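PDB 3HZ2: Beta/gama crystallin family protein from Methanosarcina acetivorans, which binds calcium ions through paired sites in a betagamma-crystallin domain, here the main part of a longer archaeal protein. Local coordinates for residues R46-I51 / G55-L60. Residues are numbered along the deposited sequence; the frame is centred on the assembly and turned at random.
Sequences RFYEYI and GRYWDL. With CA (calcium ion), chain F.
R46 lays its guanidinium over the ring of Y57, with centres 4.1 Å apart and planes inclined by 26°. A trans chi1 of 173° runs the R46 side chain alongside that of D59, and a bend at chi3 turns NE and NH2 onto the two carboxylate oxygens. R46 NE meets the syn lone pair of D59 OD1 at 2.7 Å, and R46 NH2 reaches D59 OD2 at 3.1 Å; guanidinium and carboxylate are nearly coplanar, so this side-on salt bridge should limit rotation of the guanidinium above the ring. On the same face, Y57 CB sits over the Y48 ring in a CH-pi contact, 3.9 Å from its centroid, while Y48 OH is hydrogen-bonded to R82.

At the hairpin's other end, the E49 carboxylate receives three bonds from R56: NE and the backbone N both go to OE2, at 2.8 and 2.7 Å, from the syn and anti sides, and NH2 goes to OE1. E49 O binds a calcium ion at 2.4 Å, a site completed by D33, S77, S79 and two waters. The E49 carbonyl thus reaches the metal while the carboxylate holds R56.

Paired backbone bonds between F47 and W58 mark the antiparallel register. On their face, F47 CE1 packs 3.6 Å from L60 CD1, and both side chains touch I38 of strand 37-42 in the facing sheet of this Greek-key domain; strand 45-48 lies between 56-60 and 80-83.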
loop_
_atom_site.group_PDB
_atom_site.type_symbol
_atom_site.label_atom_id
_atom_site.label_comp_id
_atom_site.label_asym_id
_atom_site.label_seq_id
_atom_site.Cartn_x
_atom_site.Cartn_y
_atom_site.Cartn_z
ATOM N N ARG A 46 -0.766 7.452 1.059
ATOM C CA ARG A 46 -0.293 7.716 -0.290
ATOM C C ARG A 46 0.709 6.650 -0.705
ATOM O O ARG A 46 1.674 6.381 0.016
ATOM C CB ARG A 46 0.366 9.094 -0.349
ATOM C CG ARG A 46 1.043 9.394 -1.671
ATOM C CD ARG A 46 1.421 10.862 -1.751
ATOM N NE ARG A 46 0.239 11.717 -1.734
ATOM C CZ ARG A 46 0.281 13.039 -1.841
ATOM N NH1 ARG A 46 1.449 13.650 -1.969
ATOM N NH2 ARG A 46 -0.841 13.748 -1.831
ATOM N N PHE A 47 0.478 6.046 -1.867
ATOM C CA PHE A 47 1.358 5.005 -2.376
ATOM C C PHE A 47 2.128 5.508 -3.591
ATOM O O PHE A 47 1.542 6.040 -4.528
ATOM C CB PHE A 47 0.537 3.758 -2.729
ATOM C CG PHE A 47 -0.236 3.210 -1.563
ATOM C CD1 PHE A 47 -1.448 3.780 -1.184
ATOM C CD2 PHE A 47 0.284 2.169 -0.797
ATOM C CE1 PHE A 47 -2.133 3.325 -0.054
ATOM C CE2 PHE A 47 -0.390 1.708 0.333
ATOM C CZ PHE A 47 -1.601 2.289 0.706
ATOM N N TYR A 48 3.446 5.337 -3.552
ATOM C CA TYR A 48 4.338 5.787 -4.619
ATOM C C TYR A 48 4.878 4.634 -5.443
ATOM O O TYR A 48 5.063 3.527 -4.936
ATOM C CB TYR A 48 5.517 6.551 -4.018
ATOM C CG TYR A 48 5.184 7.939 -3.529
ATOM C CD1 TYR A 48 5.270 9.037 -4.385
ATOM C CD2 TYR A 48 4.813 8.165 -2.203
ATOM C CE1 TYR A 48 5.004 10.331 -3.928
ATOM C CE2 TYR A 48 4.545 9.451 -1.739
ATOM C CZ TYR A 48 4.645 10.526 -2.606
ATOM O OH TYR A 48 4.400 11.801 -2.140
ATOM N N GLU A 49 5.155 4.893 -6.715
ATOM C CA GLU A 49 5.667 3.830 -7.558
ATOM C C GLU A 49 7.167 3.603 -7.380
ATOM O O GLU A 49 7.686 2.603 -7.825
ATOM C CB GLU A 49 5.337 4.104 -9.029
ATOM C CG GLU A 49 6.148 5.193 -9.681
ATOM C CD GLU A 49 5.737 5.418 -11.124
ATOM O OE1 GLU A 49 5.644 4.427 -11.878
ATOM O OE2 GLU A 49 5.512 6.582 -11.502
ATOM N N TYR A 50 7.875 4.516 -6.729
ATOM C CA TYR A 50 9.313 4.324 -6.544
ATOM C C TYR A 50 9.663 4.404 -5.067
ATOM O O TYR A 50 8.925 5.005 -4.290
ATOM C CB TYR A 50 10.090 5.388 -7.326
ATOM C CG TYR A 50 9.886 5.320 -8.826
ATOM C CD1 TYR A 50 9.975 6.469 -9.613
ATOM C CD2 TYR A 50 9.599 4.110 -9.459
ATOM C CE1 TYR A 50 9.782 6.415 -10.990
ATOM C CE2 TYR A 50 9.407 4.045 -10.839
ATOM C CZ TYR A 50 9.498 5.202 -11.596
ATOM O OH TYR A 50 9.298 5.146 -12.956
ATOM N N ILE A 51 10.781 3.804 -4.668
ATOM C CA ILE A 51 11.162 3.861 -3.261
ATOM C C ILE A 51 11.425 5.316 -2.892
ATOM O O ILE A 51 11.568 6.173 -3.768
ATOM C CB ILE A 51 12.432 3.030 -2.952
ATOM C CG1 ILE A 51 13.623 3.578 -3.734
ATOM C CG2 ILE A 51 12.196 1.562 -3.286
ATOM C CD1 ILE A 51 14.941 2.969 -3.312
ATOM N N GLY A 55 8.300 9.074 -8.067
ATOM C CA GLY A 55 7.358 8.768 -9.129
ATOM C C GLY A 55 5.912 9.137 -8.860
ATOM O O GLY A 55 5.606 9.943 -7.982
ATOM N N ARG A 56 5.016 8.533 -9.633
ATOM C CA ARG A 56 3.587 8.780 -9.512
ATOM C C ARG A 56 3.047 8.227 -8.201
ATOM O O ARG A 56 3.635 7.320 -7.615
ATOM C CB ARG A 56 2.858 8.134 -10.688
ATOM C CG ARG A 56 3.203 8.754 -12.031
ATOM C CD ARG A 56 2.674 7.910 -13.179
ATOM N NE ARG A 56 3.449 6.686 -13.352
ATOM C CZ ARG A 56 3.168 5.747 -14.249
ATOM N NH1 ARG A 56 2.124 5.892 -15.055
ATOM N NH2 ARG A 56 3.936 4.670 -14.348
ATOM N N TYR A 57 1.924 8.775 -7.747
ATOM C CA TYR A 57 1.322 8.332 -6.497
ATOM C C TYR A 57 -0.196 8.259 -6.557
ATOM O O TYR A 57 -0.831 8.838 -7.445
ATOM C CB TYR A 57 1.749 9.256 -5.355
ATOM C CG TYR A 57 1.389 10.712 -5.572
ATOM C CD1 TYR A 57 0.190 11.240 -5.086
ATOM C CD2 TYR A 57 2.248 11.561 -6.271
ATOM C CE1 TYR A 57 -0.140 12.584 -5.286
ATOM C CE2 TYR A 57 1.928 12.902 -6.479
ATOM C CZ TYR A 57 0.738 13.407 -5.983
ATOM O OH TYR A 57 0.441 14.738 -6.161
ATOM N N TRP A 58 -0.764 7.538 -5.593
ATOM C CA TRP A 58 -2.206 7.346 -5.487
ATOM C C TRP A 58 -2.588 7.438 -4.011
ATOM O O TRP A 58 -1.937 6.831 -3.160
ATOM C CB TRP A 58 -2.579 5.967 -6.038
ATOM C CG TRP A 58 -2.209 5.786 -7.481
ATOM C CD1 TRP A 58 -2.976 6.091 -8.567
ATOM C CD2 TRP A 58 -0.957 5.312 -7.996
ATOM N NE1 TRP A 58 -2.282 5.839 -9.725
ATOM C CE2 TRP A 58 -1.040 5.359 -9.405
ATOM C CE3 TRP A 58 0.227 4.854 -7.403
ATOM C CZ2 TRP A 58 0.017 4.964 -10.235
ATOM C CZ3 TRP A 58 1.281 4.461 -8.227
ATOM C CH2 TRP A 58 1.165 4.520 -9.630
ATOM N N ASP A 59 -3.636 8.198 -3.710
ATOM C CA ASP A 59 -4.081 8.364 -2.329
ATOM C C ASP A 59 -5.320 7.531 -2.036
ATOM O O ASP A 59 -6.342 7.665 -2.708
ATOM C CB ASP A 59 -4.367 9.836 -2.031
ATOM C CG ASP A 59 -3.138 10.716 -2.199
ATOM O OD1 ASP A 59 -2.008 10.209 -2.030
ATOM O OD2 ASP A 59 -3.305 11.920 -2.481
ATOM N N LEU A 60 -5.223 6.673 -1.026
ATOM C CA LEU A 60 -6.333 5.808 -0.653
ATOM C C LEU A 60 -6.832 6.072 0.759
ATOM O O LEU A 60 -6.054 6.094 1.711
ATOM C CB LEU A 60 -5.917 4.338 -0.766
ATOM C CG LEU A 60 -5.355 3.861 -2.106
ATOM C CD1 LEU A 60 -5.056 2.370 -2.018
ATOM C CD2 LEU A 60 -6.347 4.139 -3.220
HETATM CA CA CA F . 7.842 0.210 -8.259
HETATM O O HOH W 1 7.432 -0.565 -10.880
HETATM O O HOH W 2 10.569 0.395 -8.771
#